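Side-chain contacts in putative uncharacterized protein tcp24 (Actinoplanes teichomyceticus, PDB 4Q38), which probably transfers long aliphatic acyl groups from acyl-coenzyme A to the amino sugar of teicoplanin-type glycopeptide antibiotics: residues 250-255 with 295-300; 257-262 with 267-272. All blocks are in the same frame, centred on the assembly; numbering follows the deposited sequence.

Contact 1: residues 250-255 with 295-300; sequences SSWMLD and EFVFRY. With COA (coenzyme A), chain D.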
# COMPACT_ATOMS: atom_id res chain seq x y z
N SER A 250 0.63 -11.78 -7.43
CA SER A 250 1.89 -12.34 -6.91
C SER A 250 1.80 -12.30 -5.39
O SER A 250 1.56 -11.23 -4.82
CB SER A 250 3.11 -11.53 -7.37
OG SER A 250 3.21 -11.49 -8.78
N SER A 251 1.95 -13.44 -4.74
CA SER A 251 1.71 -13.50 -3.30
C SER A 251 2.28 -14.74 -2.65
O SER A 251 2.36 -15.81 -3.26
CB SER A 251 0.21 -13.43 -3.01
OG SER A 251 -0.04 -13.37 -1.62
N TRP A 252 2.63 -14.61 -1.38
CA TRP A 252 2.90 -15.77 -0.53
C TRP A 252 1.72 -16.73 -0.53
O TRP A 252 1.90 -17.94 -0.32
CB TRP A 252 3.21 -15.30 0.88
CG TRP A 252 2.06 -14.60 1.56
CD1 TRP A 252 1.79 -13.23 1.57
CD2 TRP A 252 0.98 -15.21 2.34
NE1 TRP A 252 0.64 -12.96 2.28
CE2 TRP A 252 0.12 -14.10 2.78
CE3 TRP A 252 0.65 -16.51 2.71
CZ2 TRP A 252 -1.02 -14.31 3.55
CZ3 TRP A 252 -0.49 -16.71 3.49
CH2 TRP A 252 -1.31 -15.63 3.90
N MET A 253 0.51 -16.19 -0.78
CA MET A 253 -0.76 -16.94 -0.74
C MET A 253 -0.87 -18.01 -1.81
O MET A 253 -1.63 -18.97 -1.67
CB MET A 253 -1.93 -16.00 -1.01
CG MET A 253 -2.49 -15.26 0.18
SD MET A 253 -3.88 -14.32 -0.46
CE MET A 253 -3.72 -12.83 0.50
N LEU A 254 -0.16 -17.80 -2.90
CA LEU A 254 -0.23 -18.68 -4.04
C LEU A 254 0.79 -19.81 -3.96
O LEU A 254 0.88 -20.62 -4.86
CB LEU A 254 -0.05 -17.89 -5.34
CG LEU A 254 -1.28 -17.07 -5.75
CD1 LEU A 254 -0.97 -16.21 -6.97
CD2 LEU A 254 -2.50 -17.97 -6.00
N ASP A 255 1.58 -19.84 -2.88
CA ASP A 255 2.59 -20.89 -2.68
C ASP A 255 1.92 -22.23 -2.39
O ASP A 255 1.31 -22.41 -1.34
CB ASP A 255 3.51 -20.51 -1.52
CG ASP A 255 4.71 -21.46 -1.38
OD1 ASP A 255 4.71 -22.56 -1.97
OD2 ASP A 255 5.66 -21.08 -0.66
N GLU A 295 6.03 -10.85 7.05
CA GLU A 295 5.36 -9.53 7.09
C GLU A 295 3.85 -9.71 7.22
O GLU A 295 3.23 -9.21 8.16
CB GLU A 295 5.71 -8.67 5.87
CG GLU A 295 4.85 -7.42 5.67
CD GLU A 295 5.06 -6.35 6.74
OE1 GLU A 295 6.11 -6.35 7.42
OE2 GLU A 295 4.17 -5.49 6.91
N PHE A 296 3.26 -10.46 6.29
CA PHE A 296 1.80 -10.55 6.26
C PHE A 296 1.13 -11.44 7.29
O PHE A 296 -0.06 -11.24 7.61
CB PHE A 296 1.33 -10.87 4.84
CG PHE A 296 1.53 -9.73 3.89
CD1 PHE A 296 0.76 -8.57 4.01
CD2 PHE A 296 2.52 -9.79 2.91
CE1 PHE A 296 0.95 -7.50 3.15
CE2 PHE A 296 2.72 -8.72 2.06
CZ PHE A 296 1.93 -7.57 2.18
N VAL A 297 1.87 -12.39 7.85
CA VAL A 297 1.33 -13.24 8.90
C VAL A 297 1.60 -12.67 10.29
O VAL A 297 0.76 -12.79 11.18
CB VAL A 297 1.82 -14.71 8.78
CG1 VAL A 297 1.34 -15.55 9.95
CG2 VAL A 297 1.30 -15.32 7.49
N PHE A 298 2.76 -12.05 10.48
CA PHE A 298 3.17 -11.57 11.80
C PHE A 298 3.54 -10.09 11.89
O PHE A 298 3.82 -9.60 12.99
CB PHE A 298 4.41 -12.35 12.29
CG PHE A 298 4.22 -13.83 12.34
CD1 PHE A 298 3.47 -14.42 13.36
CD2 PHE A 298 4.84 -14.65 11.40
CE1 PHE A 298 3.33 -15.81 13.42
CE2 PHE A 298 4.69 -16.04 11.46
CZ PHE A 298 3.94 -16.61 12.47
N ARG A 299 3.57 -9.39 10.75
CA ARG A 299 4.18 -8.05 10.67
C ARG A 299 5.55 -8.11 11.34
O ARG A 299 5.85 -7.35 12.27
CB ARG A 299 3.30 -6.97 11.32
CG ARG A 299 1.92 -6.80 10.70
CD ARG A 299 1.98 -6.37 9.24
NE ARG A 299 0.66 -6.53 8.61
CZ ARG A 299 0.40 -6.29 7.33
NH1 ARG A 299 1.37 -5.87 6.52
NH2 ARG A 299 -0.82 -6.47 6.85
N TYR A 300 6.36 -9.04 10.84
CA TYR A 300 7.63 -9.41 11.46
C TYR A 300 8.59 -8.23 11.56
O TYR A 300 8.83 -7.53 10.58
CB TYR A 300 8.27 -10.55 10.67
CG TYR A 300 9.49 -11.14 11.32
CD1 TYR A 300 9.40 -11.79 12.56
CD2 TYR A 300 10.74 -11.06 10.71
CE1 TYR A 300 10.51 -12.34 13.16
CE2 TYR A 300 11.87 -11.60 11.31
CZ TYR A 300 11.75 -12.24 12.53
OH TYR A 300 12.86 -12.78 13.14
N1A COA D . -2.17 -14.01 10.11
C2A COA D . -2.44 -14.98 11.00
N3A COA D . -3.30 -15.98 10.78
C4A COA D . -3.97 -16.06 9.60
C5A COA D . -3.73 -15.04 8.57
C6A COA D . -2.76 -13.96 8.89
N6A COA D . -2.46 -12.98 8.01
N7A COA D . -4.51 -15.36 7.52
C8A COA D . -5.18 -16.49 7.84
N9A COA D . -4.87 -16.90 9.09
C1B COA D . -5.39 -18.10 9.78
C2B COA D . -6.90 -18.17 9.83
O2B COA D . -7.40 -17.49 10.98
C3B COA D . -7.14 -19.67 9.87
O3B COA D . -6.85 -20.14 11.18
P3B COA D . -7.42 -21.53 11.79
O7A COA D . -8.86 -21.20 12.07
O8A COA D . -6.53 -21.74 12.98
O9A COA D . -7.22 -22.56 10.71
C4B COA D . -6.06 -20.19 8.93
O4B COA D . -4.98 -19.26 9.05
C5B COA D . -6.49 -20.34 7.47
O5B COA D . -6.85 -19.05 6.94
P1A COA D . -7.58 -18.86 5.53
O1A COA D . -9.05 -19.19 5.62
O2A COA D . -6.73 -19.56 4.50
O3A COA D . -7.42 -17.26 5.29
P2A COA D . -8.42 -16.12 5.81
O4A COA D . -9.52 -15.92 4.80
O5A COA D . -8.81 -16.35 7.25
O6A COA D . -7.42 -14.85 5.79
CBP COA D . -6.42 -12.94 4.61
CCP COA D . -6.86 -14.40 4.55
CDP COA D . -5.80 -12.65 3.25
CEP COA D . -7.64 -12.08 4.83
CAP COA D . -5.39 -12.73 5.74
OAP COA D . -4.31 -13.65 5.59
C9P COA D . -4.80 -11.34 5.87
O9P COA D . -5.45 -10.43 6.36
N8P COA D . -3.54 -11.16 5.46
C7P COA D . -2.91 -9.86 5.37
C6P COA D . -3.08 -9.26 3.97
C5P COA D . -2.34 -10.09 2.94
O5P COA D . -1.61 -11.02 3.28
N4P COA D . -2.55 -9.76 1.66
C3P COA D . -1.73 -10.29 0.57
C2P COA D . -0.37 -9.63 0.46
S1P COA D . 0.58 -10.36 -0.92

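Contact 2: residues 257-262 with 267-272; sequences QLEEYL and NIIQLA. With COA (coenzyme A), chain D.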
# COMPACT_ATOMS: atom_id res chain seq x y z
N GLN A 257 3.05 -24.86 -1.35
CA GLN A 257 3.57 -25.47 -0.13
C GLN A 257 2.64 -25.34 1.07
O GLN A 257 2.76 -26.09 2.03
CB GLN A 257 4.93 -24.90 0.24
CG GLN A 257 6.05 -25.27 -0.72
CD GLN A 257 7.35 -24.61 -0.31
OE1 GLN A 257 7.45 -23.38 -0.28
NE2 GLN A 257 8.35 -25.42 0.03
N LEU A 258 1.72 -24.36 1.02
CA LEU A 258 0.74 -24.17 2.08
C LEU A 258 -0.18 -25.38 2.24
O LEU A 258 -0.72 -25.61 3.32
CB LEU A 258 -0.12 -22.92 1.79
CG LEU A 258 0.57 -21.58 1.95
CD1 LEU A 258 -0.27 -20.48 1.30
CD2 LEU A 258 0.84 -21.29 3.43
N GLU A 259 -0.34 -26.13 1.16
CA GLU A 259 -1.21 -27.32 1.15
C GLU A 259 -0.77 -28.41 2.13
O GLU A 259 -1.59 -29.20 2.59
CB GLU A 259 -1.32 -27.88 -0.27
CG GLU A 259 -2.05 -26.95 -1.24
CD GLU A 259 -1.58 -27.09 -2.68
OE1 GLU A 259 -1.76 -26.12 -3.44
OE2 GLU A 259 -1.03 -28.16 -3.06
N GLU A 260 0.52 -28.42 2.45
CA GLU A 260 1.07 -29.30 3.49
C GLU A 260 0.50 -29.01 4.88
O GLU A 260 0.46 -29.90 5.73
CB GLU A 260 2.59 -29.16 3.56
CG GLU A 260 3.34 -29.91 2.47
CD GLU A 260 4.81 -30.10 2.77
OE1 GLU A 260 5.61 -30.01 1.82
OE2 GLU A 260 5.18 -30.34 3.94
N TYR A 261 0.07 -27.77 5.11
CA TYR A 261 -0.21 -27.30 6.47
C TYR A 261 -1.65 -26.88 6.69
O TYR A 261 -2.21 -27.11 7.76
CB TYR A 261 0.71 -26.14 6.83
CG TYR A 261 2.18 -26.44 6.68
CD1 TYR A 261 2.91 -27.03 7.72
CD2 TYR A 261 2.85 -26.14 5.49
CE1 TYR A 261 4.26 -27.31 7.58
CE2 TYR A 261 4.20 -26.42 5.35
CZ TYR A 261 4.90 -27.00 6.40
OH TYR A 261 6.23 -27.27 6.26
N LEU A 262 -2.25 -26.25 5.68
CA LEU A 262 -3.61 -25.74 5.81
C LEU A 262 -4.61 -26.79 5.36
O LEU A 262 -4.33 -27.55 4.43
CB LEU A 262 -3.79 -24.45 5.01
CG LEU A 262 -2.85 -23.30 5.38
CD1 LEU A 262 -3.08 -22.10 4.47
CD2 LEU A 262 -3.00 -22.90 6.85
N ASN A 267 -9.65 -20.74 3.35
CA ASN A 267 -10.06 -19.91 2.22
C ASN A 267 -8.97 -19.81 1.15
O ASN A 267 -9.26 -19.89 -0.04
CB ASN A 267 -10.45 -18.51 2.72
CG ASN A 267 -11.72 -18.53 3.56
OD1 ASN A 267 -12.65 -19.26 3.25
ND2 ASN A 267 -11.74 -17.75 4.64
N ILE A 268 -7.72 -19.64 1.59
CA ILE A 268 -6.57 -19.59 0.69
C ILE A 268 -6.50 -20.86 -0.17
O ILE A 268 -6.46 -20.78 -1.40
CB ILE A 268 -5.25 -19.34 1.46
CG1 ILE A 268 -5.25 -17.90 2.01
CG2 ILE A 268 -4.03 -19.58 0.58
CD1 ILE A 268 -4.18 -17.59 3.04
N ILE A 269 -6.55 -22.02 0.47
CA ILE A 269 -6.48 -23.29 -0.25
C ILE A 269 -7.59 -23.40 -1.29
O ILE A 269 -7.31 -23.58 -2.48
CB ILE A 269 -6.45 -24.52 0.70
CG1 ILE A 269 -5.28 -24.41 1.68
CG2 ILE A 269 -6.37 -25.83 -0.09
CD1 ILE A 269 -3.90 -24.47 1.03
N GLN A 270 -8.84 -23.22 -0.86
CA GLN A 270 -10.00 -23.32 -1.77
C GLN A 270 -9.87 -22.38 -2.97
O GLN A 270 -10.05 -22.80 -4.11
CB GLN A 270 -11.31 -23.03 -1.03
CG GLN A 270 -11.69 -24.01 0.06
CD GLN A 270 -12.73 -23.43 1.02
OE1 GLN A 270 -13.79 -22.97 0.60
NE2 GLN A 270 -12.42 -23.45 2.31
N LEU A 271 -9.53 -21.12 -2.71
CA LEU A 271 -9.50 -20.12 -3.77
C LEU A 271 -8.26 -20.20 -4.68
O LEU A 271 -8.36 -19.93 -5.88
CB LEU A 271 -9.67 -18.70 -3.21
CG LEU A 271 -11.00 -18.41 -2.48
CD1 LEU A 271 -10.93 -17.05 -1.79
CD2 LEU A 271 -12.18 -18.48 -3.43
N ALA A 272 -7.10 -20.57 -4.12
CA ALA A 272 -5.88 -20.75 -4.94
C ALA A 272 -6.07 -21.80 -6.03
O ALA A 272 -5.37 -21.79 -7.05
CB ALA A 272 -4.67 -21.08 -4.07
N1A COA D . -2.17 -14.01 10.11
C2A COA D . -2.44 -14.98 11.00
N3A COA D . -3.30 -15.98 10.78
C4A COA D . -3.97 -16.06 9.60
C5A COA D . -3.73 -15.04 8.57
C6A COA D . -2.76 -13.96 8.89
N6A COA D . -2.46 -12.98 8.01
N7A COA D . -4.51 -15.36 7.52
C8A COA D . -5.18 -16.49 7.84
N9A COA D . -4.87 -16.90 9.09
C1B COA D . -5.39 -18.10 9.78
C2B COA D . -6.90 -18.17 9.83
O2B COA D . -7.40 -17.49 10.98
C3B COA D . -7.14 -19.67 9.87
O3B COA D . -6.85 -20.14 11.18
P3B COA D . -7.42 -21.53 11.79
O7A COA D . -8.86 -21.20 12.07
O8A COA D . -6.53 -21.74 12.98
O9A COA D . -7.22 -22.56 10.71
C4B COA D . -6.06 -20.19 8.93
O4B COA D . -4.98 -19.26 9.05
C5B COA D . -6.49 -20.34 7.47
O5B COA D . -6.85 -19.05 6.94
P1A COA D . -7.58 -18.86 5.53
O1A COA D . -9.05 -19.19 5.62
O2A COA D . -6.73 -19.56 4.50
O3A COA D . -7.42 -17.26 5.29
P2A COA D . -8.42 -16.12 5.81
O4A COA D . -9.52 -15.92 4.80
O5A COA D . -8.81 -16.35 7.25
O6A COA D . -7.42 -14.85 5.79
CBP COA D . -6.42 -12.94 4.61
CCP COA D . -6.86 -14.40 4.55
CDP COA D . -5.80 -12.65 3.25
CEP COA D . -7.64 -12.08 4.83
CAP COA D . -5.39 -12.73 5.74
OAP COA D . -4.31 -13.65 5.59
C9P COA D . -4.80 -11.34 5.87
O9P COA D . -5.45 -10.43 6.36
N8P COA D . -3.54 -11.16 5.46
C7P COA D . -2.91 -9.86 5.37
C6P COA D . -3.08 -9.26 3.97
C5P COA D . -2.34 -10.09 2.94
O5P COA D . -1.61 -11.02 3.28
N4P COA D . -2.55 -9.76 1.66
C3P COA D . -1.73 -10.29 0.57
C2P COA D . -0.37 -9.63 0.46
S1P COA D . 0.58 -10.36 -0.92

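Contact 1: residues 250-255 with 295-300
The coenzyme A site of the GNAT-like domain supplies this contact, in which Trp252, just past strand 246-251, meets Phe296 and Val297 on the last turn of helix 290-298. The indole NE1 lies 3.4 Å from CB of Phe296, and CD1 of Trp252 packs against CD2 of the phenyl ring. The two aromatic planes are nearly parallel, at 21°, yet slid apart until they barely overlap. CG2 of Val297 sits over one face of the indole, 4.4 Å from CH2 of Trp252. With CG of Trp252 held between the backbone N and the carbonyl carbon (chi1 64°), the indole reaches over to the helix and presents its N-H to the ligand.

In GNAT folds the pantetheine arm typically enters where two neighbouring parallel strands splay apart, here probably 206-211 and 246-251, and both aromatics hold it. Trp252 NE1 donates a bent hydrogen bond of 3.1 Å to O5P of coenzyme A, with the acceptor close to the ring plane. The phenyl ring of Phe296 lies under the thiol end of the arm: C2P stands 3.4 Å above its plane, over the centre, while CG of Glu295 backs the opposite face. The carbonyl O of Phe296 accepts from N6A of the adenine, so one residue touches both ends of the cofactor. OG of Ser251 lies 3.2 Å from cofactor S1P; the same oxygen accepts a hydrogen bond from N of Met253, closing an ST turn. Arg299 NH1 meets Glu295 OE2 at 2.9 Å, on the anti side and tilted 25° from the carboxylate plane, in a salt bridge that Lys168 and Glu214 extend.

Contact 2: residues 257-262 with 267-272
An apolar contact joins the 3-10 turn of residues 257-260 and the following Leu262 to the first turns of helix 267-272, whose N-terminal end binds the coenzyme A pyrophosphate as is usual in the GNAT fold. Ile269 is its centre. The CG1 branch of this residue lies 3.6 Å from CB of Leu262, and CD1 reaches to CG of Glu259 at 3.8 Å and to CB of Leu258. A chi1 of -57° sets CG1 beside the backbone N and a chi2 of -65° bends CD1 back, which lets one side chain touch three residues of segment 257-262. Leu258 O accepts from N of both Tyr261 and Leu262, which holds the end of the turn together.

Behind the apolar seam the helix start grips the phosphates. The N-H groups of Asn267 and Ile268 donate to O1A and O2A of coenzyme A, on the same phosphate, and the helix dipole probably favours the negative charge there. Asn267 also gives its ND2 to O4A of the second phosphate, at 2.9 Å. Ile268 serves both sides: its CG1 lies 3.3 Å from cofactor O2A, while its CG2 meets CD1 of Leu258 at 3.9 Å.

In the fold
Contacts 1 and 2 lie in the GNAT-like C-terminal domain with centres about 13 Å apart, and one coenzyme A molecule touches both. Along the chain, strand 246-251 leads into the 3-10 segment 252-254, then comes all of contact 2, and helix 290-298 closes contact 1 around it. The two meet directly: CH2 of Trp252 packs on CD1 of Ile268 at 3.6 Å, and O of Met253 lies 3.6 Å from CD1 of Leu258. Helix 313-323 borders both, with Leu314 against Trp252, Val297 and Leu258. Contact 1 meets the pantetheine arm and the adenine, contact 2 the pyrophosphate; residues such as Leu219, Val212 and Ser313 add further bonds.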